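Local coordinates for protein Alp7A (Bacillus subtilis, PDB 5EC0) that binds adenine nucleotide and, as a bacterial actin-like protein, probably assembles into filaments that segregate a plasmid, at residues 265-268 against 269-273; 246-249 against 250-254; 304-307 against 308-311; 8-12 against 13-17. One frame throughout, in Å; residues are numbered along the deposited sequence.

Contact 1: 265-268 against 269-273; sequences LEKF and IYSNI. With ADP (adenosine-5'-diphosphate), chain D.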
# COMPACT_ATOMS: atom_id res chain seq x y z
N LEU A 265 -3.93 11.56 14.94
CA LEU A 265 -3.33 12.74 14.33
C LEU A 265 -3.07 12.49 12.85
O LEU A 265 -3.34 13.34 11.99
CB LEU A 265 -2.04 13.11 15.05
CG LEU A 265 -1.16 14.18 14.42
CD1 LEU A 265 -1.87 15.53 14.44
CD2 LEU A 265 0.17 14.24 15.15
N GLU A 266 -2.57 11.30 12.56
CA GLU A 266 -2.38 10.83 11.19
C GLU A 266 -3.68 10.88 10.37
O GLU A 266 -3.67 11.34 9.24
CB GLU A 266 -1.83 9.41 11.22
CG GLU A 266 -1.62 8.74 9.87
CD GLU A 266 -1.31 7.26 10.03
OE1 GLU A 266 -1.94 6.61 10.90
OE2 GLU A 266 -0.43 6.76 9.30
N LYS A 267 -4.79 10.44 10.96
CA LYS A 267 -6.08 10.44 10.26
C LYS A 267 -6.60 11.85 10.02
O LYS A 267 -7.07 12.17 8.93
CB LYS A 267 -7.12 9.63 11.03
CG LYS A 267 -8.49 9.63 10.37
CD LYS A 267 -9.47 8.70 11.08
CE LYS A 267 -10.83 8.67 10.38
NZ LYS A 267 -11.77 7.69 11.01
N PHE A 268 -6.54 12.70 11.04
CA PHE A 268 -6.90 14.11 10.90
C PHE A 268 -6.09 14.81 9.80
O PHE A 268 -6.64 15.58 9.01
CB PHE A 268 -6.70 14.82 12.24
CG PHE A 268 -6.93 16.30 12.18
CD1 PHE A 268 -8.22 16.82 12.19
CD2 PHE A 268 -5.86 17.19 12.14
CE1 PHE A 268 -8.44 18.19 12.15
CE2 PHE A 268 -6.08 18.56 12.10
CZ PHE A 268 -7.37 19.06 12.10
N ILE A 269 -4.79 14.53 9.72
CA ILE A 269 -3.94 15.17 8.71
C ILE A 269 -4.32 14.82 7.26
O ILE A 269 -4.57 15.72 6.47
CB ILE A 269 -2.47 14.85 8.94
CG1 ILE A 269 -1.96 15.63 10.16
CG2 ILE A 269 -1.65 15.21 7.73
CD1 ILE A 269 -0.51 15.36 10.53
N TYR A 270 -4.38 13.55 6.90
CA TYR A 270 -4.70 13.24 5.50
C TYR A 270 -6.15 13.56 5.17
O TYR A 270 -6.46 13.97 4.06
CB TYR A 270 -4.36 11.78 5.12
CG TYR A 270 -5.19 10.66 5.74
CD1 TYR A 270 -6.47 10.37 5.28
CD2 TYR A 270 -4.65 9.84 6.73
CE1 TYR A 270 -7.23 9.32 5.83
CE2 TYR A 270 -5.39 8.79 7.28
CZ TYR A 270 -6.67 8.54 6.83
OH TYR A 270 -7.38 7.50 7.39
N SER A 271 -7.04 13.42 6.15
CA SER A 271 -8.41 13.89 6.00
C SER A 271 -8.49 15.40 5.75
O SER A 271 -9.39 15.85 5.06
CB SER A 271 -9.27 13.55 7.22
OG SER A 271 -9.07 12.22 7.64
N ASN A 272 -7.56 16.18 6.32
CA ASN A 272 -7.70 17.64 6.33
C ASN A 272 -6.63 18.43 5.59
O ASN A 272 -6.82 19.63 5.33
CB ASN A 272 -7.76 18.16 7.76
CG ASN A 272 -9.10 17.93 8.40
OD1 ASN A 272 -9.97 18.80 8.34
ND2 ASN A 272 -9.28 16.77 9.00
N ILE A 273 -5.50 17.80 5.30
CA ILE A 273 -4.51 18.43 4.44
C ILE A 273 -5.20 18.69 3.11
O ILE A 273 -6.06 17.90 2.69
CB ILE A 273 -3.25 17.55 4.25
CG1 ILE A 273 -2.11 18.37 3.63
CG2 ILE A 273 -3.56 16.31 3.42
CD1 ILE A 273 -1.49 19.35 4.58
PB ADP D . 3.14 2.67 4.72
O1B ADP D . 2.64 1.47 3.94
O2B ADP D . 4.59 2.62 5.17
O3B ADP D . 2.24 3.16 5.84
PA ADP D . 1.81 4.36 2.79
O1A ADP D . 0.64 3.41 2.96
O2A ADP D . 2.25 4.78 1.40
O3A ADP D . 3.10 3.87 3.63
O5' ADP D . 1.50 5.70 3.60
C5' ADP D . 0.63 5.73 4.73
C4' ADP D . 0.34 7.20 4.93
O4' ADP D . -0.57 7.62 3.92
C3' ADP D . -0.34 7.53 6.25
O3' ADP D . 0.62 7.99 7.20
C2' ADP D . -1.30 8.65 5.90
O2' ADP D . -0.80 9.86 6.49
C1' ADP D . -1.26 8.77 4.38
N9 ADP D . -2.59 8.82 3.74
C8 ADP D . -2.91 9.72 2.79
N7 ADP D . -4.18 9.55 2.36
C5 ADP D . -4.69 8.51 3.03
C6 ADP D . -6.00 7.82 3.03
N6 ADP D . -6.98 8.26 2.20
N1 ADP D . -6.15 6.77 3.86
C2 ADP D . -5.15 6.37 4.68
N3 ADP D . -3.92 6.95 4.75
C4 ADP D . -3.64 8.02 3.95

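Contact 2: 246-249 against 250-254; sequences HLEK and LRKEK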
# COMPACT_ATOMS: atom_id res chain seq x y z
N HIS A 246 7.77 11.16 13.56
CA HIS A 246 7.74 12.61 13.47
C HIS A 246 6.38 13.14 13.94
O HIS A 246 6.30 14.18 14.58
CB HIS A 246 8.05 13.06 12.05
CG HIS A 246 8.08 14.55 11.88
ND1 HIS A 246 9.25 15.28 11.90
CD2 HIS A 246 7.08 15.44 11.67
CE1 HIS A 246 8.97 16.56 11.72
NE2 HIS A 246 7.66 16.68 11.58
N LEU A 247 5.32 12.39 13.65
CA LEU A 247 3.99 12.78 14.08
C LEU A 247 3.81 12.60 15.59
O LEU A 247 3.22 13.44 16.26
CB LEU A 247 2.93 11.97 13.33
CG LEU A 247 2.67 12.33 11.86
CD1 LEU A 247 1.30 11.81 11.40
CD2 LEU A 247 2.78 13.83 11.63
N GLU A 248 4.33 11.50 16.13
CA GLU A 248 4.11 11.20 17.54
C GLU A 248 4.94 12.15 18.39
O GLU A 248 4.56 12.47 19.52
CB GLU A 248 4.43 9.72 17.83
CG GLU A 248 4.52 9.33 19.31
CD GLU A 248 3.16 9.22 20.01
OE1 GLU A 248 2.13 9.63 19.43
OE2 GLU A 248 3.14 8.74 21.17
N LYS A 249 6.05 12.62 17.85
CA LYS A 249 6.84 13.62 18.56
C LYS A 249 6.09 14.95 18.53
O LYS A 249 6.07 15.69 19.51
CB LYS A 249 8.23 13.76 17.97
CG LYS A 249 9.10 14.76 18.69
CD LYS A 249 10.52 14.73 18.14
CE LYS A 249 11.50 15.51 19.02
NZ LYS A 249 11.27 16.99 19.00
N LEU A 250 5.47 15.23 17.38
CA LEU A 250 4.66 16.42 17.21
C LEU A 250 3.45 16.40 18.14
O LEU A 250 3.10 17.41 18.77
CB LEU A 250 4.18 16.56 15.77
CG LEU A 250 3.19 17.71 15.55
CD1 LEU A 250 3.87 19.03 15.84
CD2 LEU A 250 2.62 17.66 14.15
N ARG A 251 2.81 15.23 18.23
CA ARG A 251 1.64 15.08 19.08
C ARG A 251 2.01 15.34 20.54
O ARG A 251 1.39 16.16 21.20
CB ARG A 251 1.02 13.69 18.93
CG ARG A 251 -0.29 13.52 19.72
CD ARG A 251 -0.87 12.12 19.59
NE ARG A 251 -0.01 11.13 20.23
CZ ARG A 251 -0.03 10.86 21.54
NH1 ARG A 251 -0.87 11.50 22.34
NH2 ARG A 251 0.79 9.94 22.03
N LYS A 252 3.04 14.65 21.03
CA LYS A 252 3.38 14.72 22.45
C LYS A 252 3.93 16.09 22.84
O LYS A 252 3.87 16.48 24.01
CB LYS A 252 4.37 13.62 22.83
CG LYS A 252 3.75 12.21 22.90
CD LYS A 252 4.72 11.19 23.48
CE LYS A 252 5.73 10.72 22.42
NZ LYS A 252 6.58 9.60 22.91
N GLU A 253 4.46 16.83 21.86
CA GLU A 253 5.05 18.13 22.16
C GLU A 253 4.08 19.29 21.99
O GLU A 253 4.05 20.20 22.81
CB GLU A 253 6.29 18.36 21.29
CG GLU A 253 7.52 17.59 21.74
CD GLU A 253 8.72 17.83 20.86
OE1 GLU A 253 8.53 18.29 19.71
OE2 GLU A 253 9.86 17.57 21.31
N LYS A 254 3.26 19.25 20.93
CA LYS A 254 2.47 20.43 20.58
C LYS A 254 0.95 20.23 20.54
O LYS A 254 0.20 21.21 20.46
CB LYS A 254 2.96 20.97 19.23
CG LYS A 254 4.42 21.38 19.24
CD LYS A 254 4.70 22.50 18.25
CE LYS A 254 6.09 23.09 18.48
NZ LYS A 254 7.12 22.02 18.61

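Contact 3: 304-307 against 308-311; sequences EIKI and AQAE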
# COMPACT_ATOMS: atom_id res chain seq x y z
N GLU A 304 11.51 19.01 4.35
CA GLU A 304 12.87 19.49 4.16
C GLU A 304 13.87 18.34 4.40
O GLU A 304 14.83 18.19 3.65
CB GLU A 304 13.15 20.70 5.07
CG GLU A 304 13.03 22.03 4.31
CD GLU A 304 12.72 23.23 5.19
OE1 GLU A 304 12.45 23.05 6.39
OE2 GLU A 304 12.76 24.37 4.67
N ILE A 305 13.61 17.52 5.40
CA ILE A 305 14.41 16.33 5.61
C ILE A 305 14.27 15.35 4.42
O ILE A 305 15.25 14.78 3.97
CB ILE A 305 14.02 15.63 6.94
CG1 ILE A 305 14.38 16.54 8.13
CG2 ILE A 305 14.75 14.31 7.09
CD1 ILE A 305 13.55 16.27 9.37
N LYS A 306 13.06 15.18 3.89
CA LYS A 306 12.86 14.25 2.77
C LYS A 306 13.57 14.72 1.50
O LYS A 306 14.27 13.93 0.85
CB LYS A 306 11.37 14.03 2.48
CG LYS A 306 10.54 13.44 3.62
CD LYS A 306 11.01 12.06 4.08
CE LYS A 306 11.95 12.16 5.28
NZ LYS A 306 12.47 10.83 5.69
N ILE A 307 13.41 15.99 1.14
CA ILE A 307 14.01 16.50 -0.08
C ILE A 307 15.52 16.32 -0.02
O ILE A 307 16.14 15.89 -0.98
CB ILE A 307 13.67 17.98 -0.33
CG1 ILE A 307 12.17 18.17 -0.50
CG2 ILE A 307 14.38 18.49 -1.58
CD1 ILE A 307 11.58 17.28 -1.59
N ALA A 308 16.10 16.62 1.15
CA ALA A 308 17.54 16.52 1.35
C ALA A 308 18.02 15.08 1.29
O ALA A 308 19.09 14.80 0.75
CB ALA A 308 17.95 17.16 2.68
N GLN A 309 17.23 14.15 1.84
CA GLN A 309 17.56 12.74 1.76
C GLN A 309 17.60 12.27 0.30
O GLN A 309 18.55 11.62 -0.12
CB GLN A 309 16.54 11.89 2.53
CG GLN A 309 16.84 11.67 4.01
CD GLN A 309 15.75 10.84 4.70
OE1 GLN A 309 14.82 10.33 4.06
NE2 GLN A 309 15.88 10.69 6.02
N ALA A 310 16.57 12.62 -0.46
CA ALA A 310 16.44 12.19 -1.85
C ALA A 310 17.57 12.75 -2.69
O ALA A 310 18.17 12.05 -3.51
CB ALA A 310 15.10 12.62 -2.42
N GLU A 311 17.86 14.03 -2.46
CA GLU A 311 18.95 14.71 -3.15
C GLU A 311 20.28 14.00 -2.88
O GLU A 311 21.11 13.84 -3.78
CB GLU A 311 19.02 16.18 -2.71
CG GLU A 311 20.05 17.03 -3.46
CD GLU A 311 20.02 18.49 -3.04
OE1 GLU A 311 18.93 18.97 -2.65
OE2 GLU A 311 21.07 19.16 -3.11

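Contact 4: 8-12 against 13-17; sequences VDFGN and SMYMN. With ADP (adenosine-5'-diphosphate), chain D.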
# COMPACT_ATOMS: atom_id res chain seq x y z
N VAL A 8 -2.19 -7.09 -4.73
CA VAL A 8 -2.20 -6.78 -3.30
C VAL A 8 -0.97 -5.97 -2.93
O VAL A 8 0.14 -6.32 -3.31
CB VAL A 8 -2.25 -8.07 -2.43
CG1 VAL A 8 -2.06 -7.76 -0.99
CG2 VAL A 8 -3.59 -8.79 -2.64
N ASP A 9 -1.21 -4.86 -2.23
CA ASP A 9 -0.19 -4.05 -1.59
C ASP A 9 -0.29 -4.31 -0.08
O ASP A 9 -1.22 -3.83 0.57
CB ASP A 9 -0.40 -2.56 -1.91
CG ASP A 9 0.75 -1.66 -1.42
OD1 ASP A 9 1.48 -2.03 -0.48
OD2 ASP A 9 0.91 -0.56 -2.00
N PHE A 10 0.63 -5.10 0.48
CA PHE A 10 0.66 -5.28 1.94
C PHE A 10 1.39 -4.10 2.58
O PHE A 10 2.57 -4.20 2.93
CB PHE A 10 1.34 -6.59 2.33
CG PHE A 10 0.62 -7.83 1.88
CD1 PHE A 10 -0.58 -8.20 2.47
CD2 PHE A 10 1.17 -8.63 0.88
CE1 PHE A 10 -1.24 -9.35 2.06
CE2 PHE A 10 0.51 -9.78 0.46
CZ PHE A 10 -0.69 -10.14 1.05
N GLY A 11 0.70 -2.97 2.73
CA GLY A 11 1.33 -1.80 3.32
C GLY A 11 1.51 -1.95 4.82
O GLY A 11 1.02 -2.91 5.42
N ASN A 12 2.24 -1.02 5.42
CA ASN A 12 2.41 -1.00 6.87
C ASN A 12 1.19 -0.37 7.53
O ASN A 12 0.87 -0.68 8.67
CB ASN A 12 3.68 -0.24 7.26
CG ASN A 12 4.92 -0.69 6.49
OD1 ASN A 12 5.15 -1.89 6.32
ND2 ASN A 12 5.71 0.27 6.03
N SER A 13 0.51 0.52 6.79
CA SER A 13 -0.63 1.26 7.31
C SER A 13 -1.94 0.63 6.86
O SER A 13 -2.85 0.41 7.66
CB SER A 13 -0.56 2.72 6.87
OG SER A 13 -1.73 3.42 7.22
N MET A 14 -2.03 0.35 5.57
CA MET A 14 -3.20 -0.26 4.97
C MET A 14 -2.80 -1.43 4.07
O MET A 14 -1.84 -1.34 3.32
CB MET A 14 -4.00 0.76 4.14
CG MET A 14 -4.57 1.96 4.91
SD MET A 14 -5.82 1.57 6.17
CE MET A 14 -7.19 1.05 5.17
N TYR A 15 -3.53 -2.53 4.20
CA TYR A 15 -3.64 -3.55 3.18
C TYR A 15 -4.54 -2.99 2.07
O TYR A 15 -5.62 -2.51 2.37
CB TYR A 15 -4.25 -4.83 3.78
CG TYR A 15 -4.71 -5.86 2.77
CD1 TYR A 15 -5.96 -5.75 2.15
CD2 TYR A 15 -3.91 -6.94 2.45
CE1 TYR A 15 -6.38 -6.69 1.23
CE2 TYR A 15 -4.34 -7.90 1.53
CZ TYR A 15 -5.57 -7.76 0.92
OH TYR A 15 -5.98 -8.70 0.02
N MET A 16 -4.09 -3.03 0.82
CA MET A 16 -4.90 -2.53 -0.29
C MET A 16 -4.87 -3.54 -1.40
O MET A 16 -3.83 -4.18 -1.63
CB MET A 16 -4.40 -1.16 -0.78
CG MET A 16 -3.98 -0.19 0.34
SD MET A 16 -3.42 1.37 -0.34
CE MET A 16 -2.08 0.78 -1.36
N ASN A 17 -5.98 -3.69 -2.11
CA ASN A 17 -5.91 -4.70 -3.13
C ASN A 17 -6.87 -4.31 -4.27
O ASN A 17 -7.89 -3.65 -4.05
CB ASN A 17 -6.26 -6.08 -2.52
CG ASN A 17 -7.73 -6.18 -2.13
OD1 ASN A 17 -8.60 -6.23 -2.99
ND2 ASN A 17 -8.00 -5.86 -0.90
PB ADP D . 3.14 2.67 4.72
O1B ADP D . 2.64 1.47 3.94
O2B ADP D . 4.59 2.62 5.17
O3B ADP D . 2.24 3.16 5.84
PA ADP D . 1.81 4.36 2.79
O1A ADP D . 0.64 3.41 2.96
O2A ADP D . 2.25 4.78 1.40
O3A ADP D . 3.10 3.87 3.63
O5' ADP D . 1.50 5.70 3.60
C5' ADP D . 0.63 5.73 4.73
C4' ADP D . 0.34 7.20 4.93
O4' ADP D . -0.57 7.62 3.92
C3' ADP D . -0.34 7.53 6.25
O3' ADP D . 0.62 7.99 7.20
C2' ADP D . -1.30 8.65 5.90
O2' ADP D . -0.80 9.86 6.49
C1' ADP D . -1.26 8.77 4.38
N9 ADP D . -2.59 8.82 3.74
C8 ADP D . -2.91 9.72 2.79
N7 ADP D . -4.18 9.55 2.36
C5 ADP D . -4.69 8.51 3.03
C6 ADP D . -6.00 7.82 3.03
N6 ADP D . -6.98 8.26 2.20
N1 ADP D . -6.15 6.77 3.86
C2 ADP D . -5.15 6.37 4.68
N3 ADP D . -3.92 6.95 4.75
C4 ADP D . -3.64 8.02 3.95

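Contact 1: 265-268 against 269-273
A first torsion of 69° sets CG of Y270 between its own backbone N and carbonyl carbon, and this folds the ring back over the preceding turn of helix: CD2 of Y270 comes to 3.1 Å from O of E266, and CE2 to 3.5 Å from CA of K267. N272 takes another course. Its CG stands anti to the carbonyl carbon, chi1 -77°, which lets the amide reach back one turn so that ND2 of N272 donates to O of F268 at 2.9 Å. The bond lies in the carbonyl plane, on a lone pair, and close to the plane of the amide too. That amide is also stacked over one face of the F268 ring with the planes 29° apart, and ND2 of N272 is 3.4 Å from CD1 of F268.

These residues form the last turns of helix 262-272, which in this actin-type nucleotide-binding fold gives the ADP pocket part of its wall. The Y270 ring sits between two partners: O of K267 lies over the centre of one face, while the adenine occupies the opposite face, with CE1 of Y270 3.4 Å from N1 of ADP. One turn earlier the extended chain of E266 reaches the ribose, where O3' of ADP donates to OE2 of E266 at 2.7 Å.

On the buried side, CG of L265 meets CD1 of I269 at 4.1 Å, and I269 packs on to V333 and L247. Where the helix stops, O of I269 accepts from two backbone nitrogens, those of N272 and I273, the latter being the first residue to leave helical geometry.

Contact 2: 246-249 against 250-254
E248 and R251 run alongside each other in one direction, and the arginine grips the carboxylate side-on with two nitrogens. NE of R251 donates to OE1 of E248 at 2.7 Å, and NH2 of R251 to OE2 of E248 at 2.8 Å. Both oxygens are met on their syn sides and lie near the guanidinium plane, although the two flat groups are turned 37° against each other. A bend in the glutamate chain at chi2, 75°, swings the carboxylate toward the following turn, where the arginine lies. K252 reaches the same carboxylate from the next position, but its NZ stays 3.9 Å from OE2 of E248, a long salt bridge.

K249 makes a second pair: its NZ donates to OE2 of E253 at 2.8 Å and weakly to OE1. Its chain runs extended until a last bend at chi4, -69°, carries the amine to the carboxylate.

Further out, NH1 of R251 is hydrogen-bonded to O of F259, which helps fix the guanidinium, and NE2 of H246 to OG of S298. L247 and L250 bury themselves against helices 262-272 and 292-313. The whole is an amphipathic helix with a salt-bridge network in which E248 meets R251 three residues on and, more distantly, K252 four residues on.

Contact 3: 304-307 against 308-311
K306 and Q309 run side by side in the same direction, and their ends meet where NZ of K306 donates to OE1 of Q309 at 2.9 Å. The lysine is the folded partner. Its CG stands beside the backbone N, and two further bends, chi2 -60° and chi3 95°, bring the amine round toward the next turn; the latter is an unusual value for a lysine. The glutamine chain is extended beyond CG and presents its amide alongside. The approach is not that of a lone-pair bond, because NZ of K306 comes in well above the carbonyl plane of Q309, at a C=O...N angle of only 104°. The other end of the amide, NE2 of Q309, lies 3.9 Å from CG2 of I305, the branch of that isoleucine set anti to its backbone N.

The beta carbons of the second half lie close to carbonyls of the turn before: CB of A308 is 3.4 Å from O of E304, and CB of E311 is 3.4 Å from O of I307. The helix itself is regular, with N of A310 hydrogen-bonded to O of K306 at 3.0 Å and N of E311 to O of I307 at 2.9 Å.

All of this belongs to helix 292-313. Its I307 and E304 rest on V341 of helix 335-346, and OE1 of E311 makes a salt bridge to R345 there. The buried amine of K306 has a second partner, a salt bridge from NZ to OD2 of D218, at the start of strand 218-223.

Contact 4: 8-12 against 13-17
F10 and Y15 leave neighbouring strands on one face of the hairpin, yet their rings meet obliquely, with planes 55° apart and centroids separated by 5.6 Å. CE1 of F10 comes in at the edge of the tyrosine ring, near its plane, 3.5 Å from CE2 of Y15. V8 fills the angle between them: its CG1, anti to the backbone N, sits over the centre of one face of the F10 ring and touches CE2 of Y15 at 3.4 Å. The hydroxyl of Y15 is buried here without a polar partner.

D9 and M16 are set alongside each other on the other face of the hairpin, CE of M16 3.3 Å from OD2 of D9, whose side chain is about 4 Å from a bound magnesium ion. Their backbones form a hydrogen-bonded antiparallel pair, N of D9 to O of M16 at 2.8 Å and N of M16 to O of D9 at 3.0 Å.

At the turn the chain holds the nucleotide. N of N12 donates to O1B of ADP, and ND2 of N12 to O2B of ADP at 2.7 Å, so one residue grips the beta-phosphate twice; a hairpin turn at the nucleotide phosphates is a feature of the actin family.

Strand 14-19 pairs onward with strand 22-33, while strand 2-10 bonds through V8 to strand 119-129. Helix 95-112 packs over the aromatic face, touching F10 and Y15.

How the contacts relate
Contact 4 is buried near the middle of the chain, whereas contacts 1, 2 and 3 are partly buried stretches of helix in the C-terminal domain. Contacts 1 and 4 share ADP: one holds base and ribose, the other the beta-phosphate, and E266 and S13 come near each other between them. Contact 2 stands behind contact 1, with L265 packing on R251, so the nucleotide-facing helix is backed by a helix whose charged side carries the salt bridges. Contact 3 touches none of the others, and the side chain of K306 is about 11 Å from ADP. Ring-to-adenine and amide-to-ring packing mark contact 1, charge pairs contact 2, a lysine-amide bond contact 3, and aromatic and strand pairing contact 4.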